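Local coordinates for protein mandelate racemase / muconate lactonizing enzyme (Burkholderia pseudomallei, PDB 2POD) that is of unknown specificity but belongs to the enolase superfamily, carries a sodium ion in its barrel domain and may act as a lyase, at residues I56-D59 with D64-A67; N154-R159 with M175-F180; K206-V211 with L237-T242; V292-S297 with S303-I308. All blocks are in the same frame, centred on the assembly; numbering follows the deposited sequence.

Contact 1 of 4, residues I56-D59 with D64-A67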
loop_
_atom_site.group_PDB
_atom_site.type_symbol
_atom_site.label_atom_id
_atom_site.label_comp_id
_atom_site.label_asym_id
_atom_site.label_seq_id
_atom_site.Cartn_x
_atom_site.Cartn_y
_atom_site.Cartn_z
ATOM N N ILE B 56 11.335 42.506 17.989
ATOM C CA ILE B 56 11.734 43.681 18.761
ATOM C C ILE B 56 10.845 43.875 19.990
ATOM O O ILE B 56 9.618 43.954 19.881
ATOM C CB ILE B 56 11.839 44.953 17.858
ATOM C CG1 ILE B 56 13.224 44.989 17.196
ATOM C CG2 ILE B 56 11.615 46.253 18.656
ATOM C CD1 ILE B 56 13.262 45.618 15.821
ATOM N N GLY B 57 11.479 43.908 21.161
ATOM C CA GLY B 57 10.765 43.985 22.431
ATOM C C GLY B 57 10.620 42.656 23.158
ATOM O O GLY B 57 10.214 42.629 24.323
ATOM N N GLU B 58 10.957 41.557 22.478
ATOM C CA GLU B 58 10.738 40.203 23.003
ATOM C C GLU B 58 11.965 39.665 23.736
ATOM O O GLU B 58 13.083 40.112 23.496
ATOM C CB GLU B 58 10.352 39.245 21.874
ATOM C CG GLU B 58 9.032 39.572 21.181
ATOM C CD GLU B 58 7.839 38.876 21.820
ATOM O OE1 GLU B 58 8.043 37.898 22.577
ATOM O OE2 GLU B 58 6.694 39.303 21.559
ATOM N N ASP B 59 11.738 38.707 24.629
ATOM C CA ASP B 59 12.786 37.836 25.181
ATOM C C ASP B 59 13.426 36.969 24.091
ATOM O O ASP B 59 12.747 36.144 23.497
ATOM C CB ASP B 59 12.152 36.928 26.249
ATOM C CG ASP B 59 13.157 36.384 27.255
ATOM O OD1 ASP B 59 14.348 36.163 26.912
ATOM O OD2 ASP B 59 12.729 36.172 28.408
ATOM N N ASP B 64 12.352 28.522 20.691
ATOM C CA ASP B 64 11.248 27.716 20.169
ATOM C C ASP B 64 9.971 28.511 19.894
ATOM O O ASP B 64 9.300 28.274 18.881
ATOM C CB ASP B 64 10.939 26.538 21.103
ATOM C CG ASP B 64 11.889 25.358 20.909
ATOM O OD1 ASP B 64 12.532 25.239 19.837
ATOM O OD2 ASP B 64 11.989 24.537 21.838
ATOM N N ARG B 65 9.645 29.449 20.785
ATOM C CA ARG B 65 8.441 30.275 20.638
ATOM C C ARG B 65 8.533 31.182 19.414
ATOM O O ARG B 65 7.561 31.317 18.667
ATOM C CB ARG B 65 8.170 31.100 21.898
ATOM C CG ARG B 65 6.870 31.898 21.862
ATOM C CD ARG B 65 6.630 32.640 23.170
ATOM N NE ARG B 65 6.687 34.092 23.001
ATOM C CZ ARG B 65 5.634 34.862 22.739
ATOM N NH1 ARG B 65 4.424 34.335 22.612
ATOM N NH2 ARG B 65 5.791 36.167 22.596
ATOM N N HIS B 66 9.705 31.776 19.202
ATOM C CA HIS B 66 9.886 32.743 18.115
ATOM C C HIS B 66 9.942 32.100 16.748
ATOM O O HIS B 66 9.342 32.620 15.814
ATOM C CB HIS B 66 11.100 33.647 18.346
ATOM C CG HIS B 66 10.972 34.505 19.558
ATOM N ND1 HIS B 66 9.783 35.109 19.911
ATOM C CD2 HIS B 66 11.867 34.843 20.515
ATOM C CE1 HIS B 66 9.952 35.778 21.036
ATOM N NE2 HIS B 66 11.207 35.634 21.422
ATOM N N ALA B 67 10.645 30.967 16.651
ATOM C CA ALA B 67 10.657 30.125 15.449
ATOM C C ALA B 67 9.255 29.775 14.961
ATOM O O ALA B 67 8.980 29.849 13.769
ATOM C CB ALA B 67 11.470 28.852 15.685
#
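The backbone oxygen of D59 receives the side chain of H66 through the shortest polar bond between loop 56-59 and helix 63-69, with H66 NE2 standing 2.6 Å from D59 O. The N-H points at the oxygen at 155°. D59 O lies close to the imidazole plane, whereas NE2 is tilted well away from the plane of the carbonyl. H66 reaches the loop because its CG lies anti to the carbonyl carbon (chi1 -63°), which sends the ring outward from the helix. The same ring edge also meets E58, whose OE1 comes within 3.2 Å of H66 CE1 while the carboxylate is turned almost perpendicular to the imidazole. CB of E58 rests near CE1 as well, at 3.6 Å.

E58 OE1 is at the same time the acceptor of a salt bridge, 2.8 Å from R65 NH2. OE1 lies in the guanidinium plane, and NH2 meets it on the syn side of the carboxylate, somewhat out of the carboxylate plane. E58 folds back at chi2 to present this oxygen, and the arginine chain, extended as far as CD, bends at chi3 to meet it. R69, one helical turn beyond R65, adds a weak, long ion pair to E58 and a weak hydrogen bond to H66 ND1. The D59 carboxylate turns instead to the backbone N of L61.

With NE2 donating to a carbonyl and ND1 facing an arginine, H66 is probably neutral and protonated on NE2, so the negative charge of E58 would be balanced chiefly by R65, with a smaller share from R69.

Contact 2 of 4, residues N154-R159 with M175-F180; sequences NAFLHR and MKIWPF
F156, on helix 152-158, reaches across to I177, W178 and P179 at the end of strand 174-177, and successive parts of its side chain meet different partners. At the root, CB touches I177 CG2 at 3.7 Å, and CG lies equally close to the same methyl. The ring then spreads beneath I177: the isoleucine CB sits 3.9 Å from the centroid of the F156 ring and 13° off its normal, a CH-pi contact nearly over the centre. CD1 and CD2 extend under this branch, CD1 nearer to CG2 and CD2 nearer to CB. Farther out, CE1 approaches W178 CE2 at 3.9 Å, while CE2 of F156 lies 3.8 Å from P179 N.

At the tip, CZ is 3.4 Å from W178 N, and here the ring turns its edge to the indole face. This T-shaped stack has 5.0 Å between the centroids of the F156 ring and the five-membered ring of W178, with planes at 70°. Placing CG between the backbone N and carbonyl carbon (chi1 89°) aims the phenyl group at this turn of chain.

L163 of helix 160-170 also touches F156, and F204 of helix 202-210 packs on I177 and P179. On the barrel side, W178, whose side chain is about 7 Å from the bound sodium ion, stacks edge-to-face with H222, and strand 174-177 runs parallel between strands 117-122 and 216-220.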
loop_
_atom_site.group_PDB
_atom_site.type_symbol
_atom_site.label_atom_id
_atom_site.label_comp_id
_atom_site.label_asym_id
_atom_site.label_seq_id
_atom_site.Cartn_x
_atom_site.Cartn_y
_atom_site.Cartn_z
ATOM N N ASN B 154 38.807 23.757 -10.725
ATOM C CA ASN B 154 39.605 23.457 -11.911
ATOM C C ASN B 154 40.460 22.214 -11.733
ATOM O O ASN B 154 40.665 21.460 -12.684
ATOM C CB ASN B 154 40.477 24.653 -12.305
ATOM C CG ASN B 154 39.723 25.677 -13.138
ATOM O OD1 ASN B 154 39.256 25.381 -14.242
ATOM N ND2 ASN B 154 39.602 26.892 -12.608
ATOM N N ALA B 155 40.939 22.006 -10.507
ATOM C CA ALA B 155 41.647 20.786 -10.141
ATOM C C ALA B 155 40.836 19.506 -10.397
ATOM O O ALA B 155 41.340 18.603 -11.059
ATOM C CB ALA B 155 42.148 20.851 -8.703
ATOM N N PHE B 156 39.589 19.432 -9.918
ATOM C CA PHE B 156 38.768 18.239 -10.188
ATOM C C PHE B 156 38.340 18.027 -11.640
ATOM O O PHE B 156 38.151 16.886 -12.077
ATOM C CB PHE B 156 37.639 17.997 -9.158
ATOM C CG PHE B 156 36.311 18.679 -9.464
ATOM C CD1 PHE B 156 35.861 19.718 -8.655
ATOM C CD2 PHE B 156 35.477 18.227 -10.487
ATOM C CE1 PHE B 156 34.632 20.333 -8.889
ATOM C CE2 PHE B 156 34.247 18.843 -10.740
ATOM C CZ PHE B 156 33.822 19.895 -9.935
ATOM N N LEU B 157 38.202 19.126 -12.377
ATOM C CA LEU B 157 37.836 19.070 -13.788
ATOM C C LEU B 157 38.919 18.444 -14.660
ATOM O O LEU B 157 38.613 17.765 -15.638
ATOM C CB LEU B 157 37.455 20.458 -14.308
ATOM C CG LEU B 157 36.066 20.951 -13.886
ATOM C CD1 LEU B 157 35.958 22.467 -13.992
ATOM C CD2 LEU B 157 34.963 20.261 -14.687
ATOM N N HIS B 158 40.181 18.663 -14.290
ATOM C CA HIS B 158 41.296 18.431 -15.204
ATOM C C HIS B 158 42.380 17.519 -14.633
ATOM O O HIS B 158 42.815 16.578 -15.300
ATOM C CB HIS B 158 41.883 19.763 -15.688
ATOM C CG HIS B 158 40.858 20.700 -16.248
ATOM N ND1 HIS B 158 40.112 20.401 -17.369
ATOM C CD2 HIS B 158 40.439 21.918 -15.832
ATOM C CE1 HIS B 158 39.285 21.398 -17.624
ATOM N NE2 HIS B 158 39.462 22.331 -16.705
ATOM N N ARG B 159 42.834 17.885 -13.321
ATOM C CA ARG B 159 43.959 17.232 -12.632
ATOM C C ARG B 159 43.470 16.575 -11.336
ATOM O O ARG B 159 43.950 16.889 -10.243
ATOM C CB ARG B 159 45.088 18.240 -12.323
ATOM C CG ARG B 159 45.195 19.426 -13.307
ATOM C CD ARG B 159 46.184 20.501 -12.835
ATOM N NE ARG B 159 45.631 21.458 -11.857
ATOM C CZ ARG B 159 44.722 22.408 -12.126
ATOM N NH1 ARG B 159 44.208 22.547 -13.350
ATOM N NH2 ARG B 159 44.307 23.226 -11.156
HETATM N N MSE B 175 36.275 13.872 -0.566
HETATM C CA MSE B 175 35.961 15.024 -1.429
HETATM C C MSE B 175 34.556 14.957 -2.016
HETATM O O MSE B 175 34.062 13.877 -2.346
HETATM C CB MSE B 175 36.932 15.149 -2.604
HETATM C CG MSE B 175 38.281 14.534 -2.408
HETATM SE SE MSE B 175 39.020 13.674 -3.993
HETATM C CE MSE B 175 38.588 15.007 -5.357
ATOM N N LYS B 176 33.947 16.128 -2.189
ATOM C CA LYS B 176 32.772 16.280 -3.036
ATOM C C LYS B 176 33.077 16.986 -4.352
ATOM O O LYS B 176 33.641 18.081 -4.371
ATOM C CB LYS B 176 31.664 17.026 -2.299
ATOM C CG LYS B 176 30.311 16.938 -2.986
ATOM C CD LYS B 176 29.195 17.198 -2.011
ATOM C CE LYS B 176 28.951 18.683 -1.858
ATOM N NZ LYS B 176 27.985 18.962 -0.759
ATOM N N ILE B 177 32.690 16.349 -5.453
ATOM C CA ILE B 177 32.856 16.930 -6.783
ATOM C C ILE B 177 31.524 16.983 -7.549
ATOM O O ILE B 177 30.555 16.339 -7.151
ATOM C CB ILE B 177 33.935 16.179 -7.592
ATOM C CG1 ILE B 177 33.535 14.713 -7.791
ATOM C CG2 ILE B 177 35.289 16.270 -6.874
ATOM C CD1 ILE B 177 34.336 14.000 -8.847
ATOM N N TRP B 178 31.478 17.756 -8.635
ATOM C CA TRP B 178 30.265 17.851 -9.445
ATOM C C TRP B 178 30.441 17.886 -10.973
ATOM O O TRP B 178 29.943 18.806 -11.624
ATOM C CB TRP B 178 29.378 19.007 -8.967
ATOM C CG TRP B 178 30.073 20.326 -8.836
ATOM C CD1 TRP B 178 30.118 21.328 -9.766
ATOM C CD2 TRP B 178 30.817 20.798 -7.705
ATOM N NE1 TRP B 178 30.848 22.389 -9.286
ATOM C CE2 TRP B 178 31.290 22.090 -8.025
ATOM C CE3 TRP B 178 31.133 20.254 -6.453
ATOM C CZ2 TRP B 178 32.054 22.845 -7.137
ATOM C CZ3 TRP B 178 31.899 20.999 -5.580
ATOM C CH2 TRP B 178 32.341 22.286 -5.920
ATOM N N PRO B 179 31.094 16.856 -11.562
ATOM C CA PRO B 179 31.472 16.923 -12.982
ATOM C C PRO B 179 30.348 16.725 -14.026
ATOM O O PRO B 179 30.608 16.866 -15.222
ATOM C CB PRO B 179 32.511 15.811 -13.112
ATOM C CG PRO B 179 32.121 14.819 -12.086
ATOM C CD PRO B 179 31.512 15.579 -10.950
ATOM N N PHE B 180 29.128 16.404 -13.590
ATOM C CA PHE B 180 28.006 16.179 -14.514
ATOM C C PHE B 180 27.238 17.465 -14.808
ATOM O O PHE B 180 26.441 17.519 -15.742
ATOM C CB PHE B 180 27.053 15.100 -13.982
ATOM C CG PHE B 180 27.713 13.765 -13.744
ATOM C CD1 PHE B 180 28.229 13.445 -12.495
ATOM C CD2 PHE B 180 27.819 12.839 -14.770
ATOM C CE1 PHE B 180 28.837 12.227 -12.269
ATOM C CE2 PHE B 180 28.438 11.617 -14.562
ATOM C CZ PHE B 180 28.944 11.307 -13.309
#

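Contact 3 of 4, residues K206-V211 with L237-T242; sequences KIRRAV and LREYET
R208 reaches from helix 202-210 to the loop after helix 227-237, where its guanidinium group is met at an edge by E239 and over one face by Y240. The arginine chain is far from extended. Its chi1 of -137° lies away from the staggered positions, and further bends at chi2 and chi3 bring the guanidinium to the loop. E239 takes the other course: its CG is anti to the backbone N (chi1 -163°) and the rest of the chain is extended, which carries the carboxylate out to the arginine. The two side chains cross at about a right angle, yet their terminal planes are nearly coplanar.

A salt bridge joins them, with R208 NH2 2.8 Å from E239 OE1. The bond is almost straight, at 170°; OE1 lies in the guanidinium plane and is met nearly along its C-O bond. NH1 of R208 makes a weak second bond to the same OE1, at 3.4 Å and a poorer angle.

Y240 brings no charge; the CD1-CE1 side of its ring lies over one face of the guanidinium, the two planes moderately inclined and not stacked parallel. Its CE1 is 3.4 Å from R208 NH2 and 3.5 Å from R208 CZ, while CD1 of the tyrosine lies 3.5 Å from R208 NH1. At the far end of the ring, OH forms a weak hydrogen bond with E205, which also has a long, weak ion pair with R208.

This surface contact belongs to the (beta/alpha)7beta barrel domain of the enolase superfamily, where it joins helix 202-210, before strand 216-220, to the loop leading from helix 227-237 into strand 244-246.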
loop_
_atom_site.group_PDB
_atom_site.type_symbol
_atom_site.label_atom_id
_atom_site.label_comp_id
_atom_site.label_asym_id
_atom_site.label_seq_id
_atom_site.Cartn_x
_atom_site.Cartn_y
_atom_site.Cartn_z
ATOM N N LYS B 206 40.563 8.869 -12.579
ATOM C CA LYS B 206 41.818 9.509 -12.180
ATOM C C LYS B 206 42.131 9.323 -10.699
ATOM O O LYS B 206 43.240 8.920 -10.344
ATOM C CB LYS B 206 41.807 10.998 -12.540
ATOM C CG LYS B 206 42.333 11.294 -13.938
ATOM C CD LYS B 206 42.133 12.754 -14.326
ATOM C CE LYS B 206 43.083 13.167 -15.449
ATOM N NZ LYS B 206 42.641 12.692 -16.793
ATOM N N ILE B 207 41.147 9.593 -9.842
ATOM C CA ILE B 207 41.334 9.441 -8.400
ATOM C C ILE B 207 41.284 7.983 -7.921
ATOM O O ILE B 207 41.855 7.649 -6.880
ATOM C CB ILE B 207 40.447 10.416 -7.545
ATOM C CG1 ILE B 207 39.245 9.724 -6.909
ATOM C CG2 ILE B 207 40.010 11.621 -8.331
ATOM C CD1 ILE B 207 39.364 9.655 -5.420
ATOM N N ARG B 208 40.620 7.126 -8.695
ATOM C CA ARG B 208 40.664 5.681 -8.479
ATOM C C ARG B 208 42.086 5.132 -8.636
ATOM O O ARG B 208 42.524 4.295 -7.847
ATOM C CB ARG B 208 39.699 4.965 -9.431
ATOM C CG ARG B 208 38.871 3.855 -8.787
ATOM C CD ARG B 208 39.170 2.480 -9.381
ATOM N NE ARG B 208 38.918 2.417 -10.824
ATOM C CZ ARG B 208 37.778 2.012 -11.385
ATOM N NH1 ARG B 208 36.752 1.625 -10.637
ATOM N NH2 ARG B 208 37.665 1.994 -12.707
ATOM N N ARG B 209 42.804 5.622 -9.644
ATOM C CA ARG B 209 44.203 5.255 -9.852
ATOM C C ARG B 209 45.155 5.875 -8.827
ATOM O O ARG B 209 46.104 5.221 -8.391
ATOM C CB ARG B 209 44.649 5.600 -11.274
ATOM C CG ARG B 209 44.682 4.413 -12.217
ATOM C CD ARG B 209 43.362 4.248 -12.954
ATOM N NE ARG B 209 43.419 3.178 -13.949
ATOM C CZ ARG B 209 43.785 3.342 -15.219
ATOM N NH1 ARG B 209 43.801 2.302 -16.040
ATOM N NH2 ARG B 209 44.135 4.541 -15.673
ATOM N N ALA B 210 44.892 7.127 -8.443
ATOM C CA ALA B 210 45.765 7.865 -7.521
ATOM C C ALA B 210 45.699 7.362 -6.077
ATOM O O ALA B 210 46.699 6.875 -5.542
ATOM C CB ALA B 210 45.480 9.354 -7.582
ATOM N N VAL B 211 44.527 7.473 -5.455
ATOM C CA VAL B 211 44.381 7.159 -4.031
ATOM C C VAL B 211 43.580 5.882 -3.745
ATOM O O VAL B 211 43.814 5.220 -2.729
ATOM C CB VAL B 211 43.832 8.357 -3.204
ATOM C CG1 VAL B 211 44.892 9.434 -3.043
ATOM C CG2 VAL B 211 42.607 8.941 -3.844
ATOM N N LEU B 237 27.910 5.104 -12.422
ATOM C CA LEU B 237 28.706 5.398 -11.230
ATOM C C LEU B 237 28.846 4.203 -10.278
ATOM O O LEU B 237 29.657 4.245 -9.341
ATOM C CB LEU B 237 28.122 6.598 -10.479
ATOM C CG LEU B 237 28.302 7.990 -11.086
ATOM C CD1 LEU B 237 27.571 9.014 -10.243
ATOM C CD2 LEU B 237 29.778 8.352 -11.180
ATOM N N ARG B 238 28.062 3.151 -10.527
ATOM C CA ARG B 238 28.055 1.928 -9.712
ATOM C C ARG B 238 29.437 1.287 -9.580
ATOM O O ARG B 238 29.835 0.876 -8.490
ATOM C CB ARG B 238 27.050 0.926 -10.291
ATOM C CG ARG B 238 26.939 -0.402 -9.555
ATOM C CD ARG B 238 25.879 -1.290 -10.190
ATOM N NE ARG B 238 24.563 -0.652 -10.168
ATOM C CZ ARG B 238 23.656 -0.822 -9.207
ATOM N NH1 ARG B 238 23.903 -1.622 -8.174
ATOM N NH2 ARG B 238 22.494 -0.186 -9.285
ATOM N N GLU B 239 30.154 1.239 -10.699
ATOM C CA GLU B 239 31.525 0.736 -10.794
ATOM C C GLU B 239 32.523 1.415 -9.830
ATOM O O GLU B 239 33.393 0.754 -9.257
ATOM C CB GLU B 239 31.990 0.900 -12.240
ATOM C CG GLU B 239 33.213 0.091 -12.631
ATOM C CD GLU B 239 33.973 0.729 -13.780
ATOM O OE1 GLU B 239 35.188 0.976 -13.626
ATOM O OE2 GLU B 239 33.357 0.991 -14.834
ATOM N N TYR B 240 32.378 2.724 -9.647
ATOM C CA TYR B 240 33.347 3.528 -8.902
ATOM C C TYR B 240 33.089 3.608 -7.397
ATOM O O TYR B 240 33.801 4.323 -6.690
ATOM C CB TYR B 240 33.415 4.944 -9.482
ATOM C CG TYR B 240 34.010 5.008 -10.865
ATOM C CD1 TYR B 240 35.379 4.832 -11.062
ATOM C CD2 TYR B 240 33.209 5.243 -11.978
ATOM C CE1 TYR B 240 35.932 4.892 -12.329
ATOM C CE2 TYR B 240 33.756 5.304 -13.253
ATOM C CZ TYR B 240 35.119 5.129 -13.419
ATOM O OH TYR B 240 35.672 5.188 -14.676
ATOM N N GLU B 241 32.071 2.889 -6.924
ATOM C CA GLU B 241 31.742 2.797 -5.497
ATOM C C GLU B 241 31.780 4.148 -4.769
ATOM O O GLU B 241 32.510 4.332 -3.790
ATOM C CB GLU B 241 32.617 1.749 -4.801
ATOM C CG GLU B 241 31.932 0.394 -4.609
ATOM C CD GLU B 241 32.853 -0.802 -4.857
ATOM O OE1 GLU B 241 32.341 -1.944 -4.921
ATOM O OE2 GLU B 241 34.083 -0.608 -4.988
ATOM N N THR B 242 30.999 5.092 -5.283
ATOM C CA THR B 242 30.892 6.431 -4.708
ATOM C C THR B 242 30.210 6.415 -3.331
ATOM O O THR B 242 29.411 5.521 -3.023
ATOM C CB THR B 242 30.143 7.386 -5.659
ATOM O OG1 THR B 242 28.885 6.806 -6.032
ATOM C CG2 THR B 242 30.966 7.636 -6.914
#

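Contact 4 of 4, residues V292-S297 with S303-I308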
loop_
_atom_site.group_PDB
_atom_site.type_symbol
_atom_site.label_atom_id
_atom_site.label_comp_id
_atom_site.label_asym_id
_atom_site.label_seq_id
_atom_site.Cartn_x
_atom_site.Cartn_y
_atom_site.Cartn_z
ATOM N N VAL B 292 20.712 12.266 5.496
ATOM C CA VAL B 292 19.906 13.467 5.633
ATOM C C VAL B 292 20.817 14.687 5.632
ATOM O O VAL B 292 21.573 14.914 6.572
ATOM C CB VAL B 292 18.993 13.399 6.880
ATOM C CG1 VAL B 292 18.340 14.749 7.158
ATOM C CG2 VAL B 292 17.919 12.330 6.663
HETATM N N MSE B 293 20.768 15.448 4.547
HETATM C CA MSE B 293 21.529 16.684 4.459
HETATM C C MSE B 293 20.665 17.886 4.731
HETATM O O MSE B 293 19.454 17.846 4.543
HETATM C CB MSE B 293 22.212 16.831 3.109
HETATM C CG MSE B 293 23.657 17.259 3.252
HETATM SE SE MSE B 293 24.458 18.232 1.795
HETATM C CE MSE B 293 22.861 18.556 0.734
ATOM N N LEU B 294 21.312 18.966 5.143
ATOM C CA LEU B 294 20.709 19.964 6.002
ATOM C C LEU B 294 21.580 21.197 5.879
ATOM O O LEU B 294 22.778 21.117 6.095
ATOM C CB LEU B 294 20.764 19.456 7.452
ATOM C CG LEU B 294 19.784 19.940 8.515
ATOM C CD1 LEU B 294 18.433 20.167 7.898
ATOM C CD2 LEU B 294 19.679 18.900 9.602
ATOM N N ASP B 295 20.991 22.334 5.533
ATOM C CA ASP B 295 21.676 23.608 5.699
ATOM C C ASP B 295 20.955 24.436 6.749
ATOM O O ASP B 295 19.807 24.803 6.540
ATOM C CB ASP B 295 21.732 24.364 4.365
ATOM C CG ASP B 295 22.604 25.609 4.426
ATOM O OD1 ASP B 295 22.261 26.550 5.173
ATOM O OD2 ASP B 295 23.629 25.655 3.712
ATOM N N ILE B 296 21.636 24.773 7.845
ATOM C CA ILE B 296 20.994 25.519 8.939
ATOM C C ILE B 296 20.531 26.943 8.608
ATOM O O ILE B 296 19.645 27.475 9.267
ATOM C CB ILE B 296 21.743 25.429 10.320
ATOM C CG1 ILE B 296 22.695 26.605 10.560
ATOM C CG2 ILE B 296 22.339 24.038 10.574
ATOM C CD1 ILE B 296 24.031 26.499 9.901
ATOM N N SER B 297 21.099 27.542 7.566
ATOM C CA SER B 297 20.634 28.842 7.105
ATOM C C SER B 297 19.492 28.786 6.085
ATOM O O SER B 297 18.930 29.825 5.733
ATOM C CB SER B 297 21.787 29.653 6.540
ATOM O OG SER B 297 22.211 29.122 5.296
ATOM N N SER B 303 17.173 25.726 15.524
ATOM C CA SER B 303 15.876 25.251 16.002
ATOM C C SER B 303 15.269 24.077 15.245
ATOM O O SER B 303 14.918 23.080 15.855
ATOM C CB SER B 303 14.870 26.393 16.025
ATOM O OG SER B 303 15.028 27.158 17.194
ATOM N N GLU B 304 15.140 24.198 13.927
ATOM C CA GLU B 304 14.634 23.099 13.107
ATOM C C GLU B 304 15.682 22.008 12.907
ATOM O O GLU B 304 15.378 20.827 13.034
ATOM C CB GLU B 304 14.101 23.606 11.759
ATOM C CG GLU B 304 12.788 24.382 11.849
ATOM C CD GLU B 304 11.590 23.527 12.290
ATOM O OE1 GLU B 304 10.682 24.071 12.954
ATOM O OE2 GLU B 304 11.546 22.320 11.970
ATOM N N ALA B 305 16.915 22.412 12.625
ATOM C CA ALA B 305 18.014 21.475 12.380
ATOM C C ALA B 305 18.402 20.578 13.559
ATOM O O ALA B 305 18.849 19.451 13.334
ATOM C CB ALA B 305 19.238 22.212 11.834
ATOM N N ARG B 306 18.255 21.079 14.793
ATOM C CA ARG B 306 18.247 20.242 16.029
ATOM C C ARG B 306 17.394 18.997 15.830
ATOM O O ARG B 306 17.813 17.882 16.121
ATOM C CB ARG B 306 17.531 20.975 17.169
ATOM C CG ARG B 306 18.348 21.785 18.082
ATOM C CD ARG B 306 17.500 22.962 18.546
ATOM N NE ARG B 306 16.722 22.684 19.749
ATOM C CZ ARG B 306 15.637 23.361 20.117
ATOM N NH1 ARG B 306 15.175 24.365 19.368
ATOM N NH2 ARG B 306 15.003 23.031 21.236
ATOM N N LYS B 307 16.177 19.245 15.349
ATOM C CA LYS B 307 15.038 18.386 15.538
ATOM C C LYS B 307 14.980 17.438 14.349
ATOM O O LYS B 307 14.648 16.263 14.503
ATOM C CB LYS B 307 13.772 19.240 15.602
ATOM C CG LYS B 307 13.677 20.103 16.839
ATOM C CD LYS B 307 12.501 21.071 16.756
ATOM C CE LYS B 307 12.519 22.045 17.928
ATOM N NZ LYS B 307 11.391 23.019 17.859
ATOM N N ILE B 308 15.338 17.962 13.176
ATOM C CA ILE B 308 15.553 17.160 11.980
ATOM C C ILE B 308 16.603 16.072 12.215
ATOM O O ILE B 308 16.380 14.914 11.866
ATOM C CB ILE B 308 15.908 18.041 10.752
ATOM C CG1 ILE B 308 14.733 18.955 10.388
ATOM C CG2 ILE B 308 16.265 17.175 9.546
ATOM C CD1 ILE B 308 15.135 20.268 9.676
#
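L294 fills the groove between A305 and I308 on the inner side of helix 301-314, and the packing is closest there. Its CD1 meets I308 CD1 at 3.7 Å, while CD2 of L294 lies 3.8 Å from I308 CG2 and 4.0 Å from A305 CB. With CG anti to the backbone N (chi1 -155°), the leucine directs both methyls at the helix. I296 closes in on the same alanine, its CG2 3.8 Å from A305 CB, although its longer branch leads away from the helix; I296 also packs on helices 327-339 and 81-101. V292 fits more loosely, its CG1 and I308 CG2 being 4.0 Å apart.

Strand and helix run antiparallel, at 170° with their axes 10.1 Å apart, as the first two elements of the beta-alpha-beta crossover that continues into strand 319-321 of the barrel. On the strand's other side, D295 points away from the helix. Its OD1 accepts from S297 N in an Asx turn and from S297 OG, and OD2 bonds H322, a pairing placed like the Asp-His dyad of mandelate racemase.

Away from the strand, the helix becomes polar and partly exposed: R306 and K307 form salt bridges with D64, and both also pack against a second subunit.

Contact 4 is the most central of the four and, like contact 2, is buried and without a hydrogen bond across its segments; both hold barrel strands against helices, but aliphatic packing in contact 4 gives way to aromatic stacking in contact 2. Contacts 1 and 3 lie farther out, on opposite sides of the chain's centre. Each has an arginine-glutamate salt bridge, accompanied by a histidine-to-carbonyl hydrogen bond in contact 1 and by a tyrosine over the guanidinium in contact 3. Contacts 2 and 3 are neighbours, their centres about 13 Å apart, meeting where F180 packs on L237. Contact 1, in the N-terminal domain, touches contact 4 through salt bridges from D64 to the barrel helix, and both reach the second subunit.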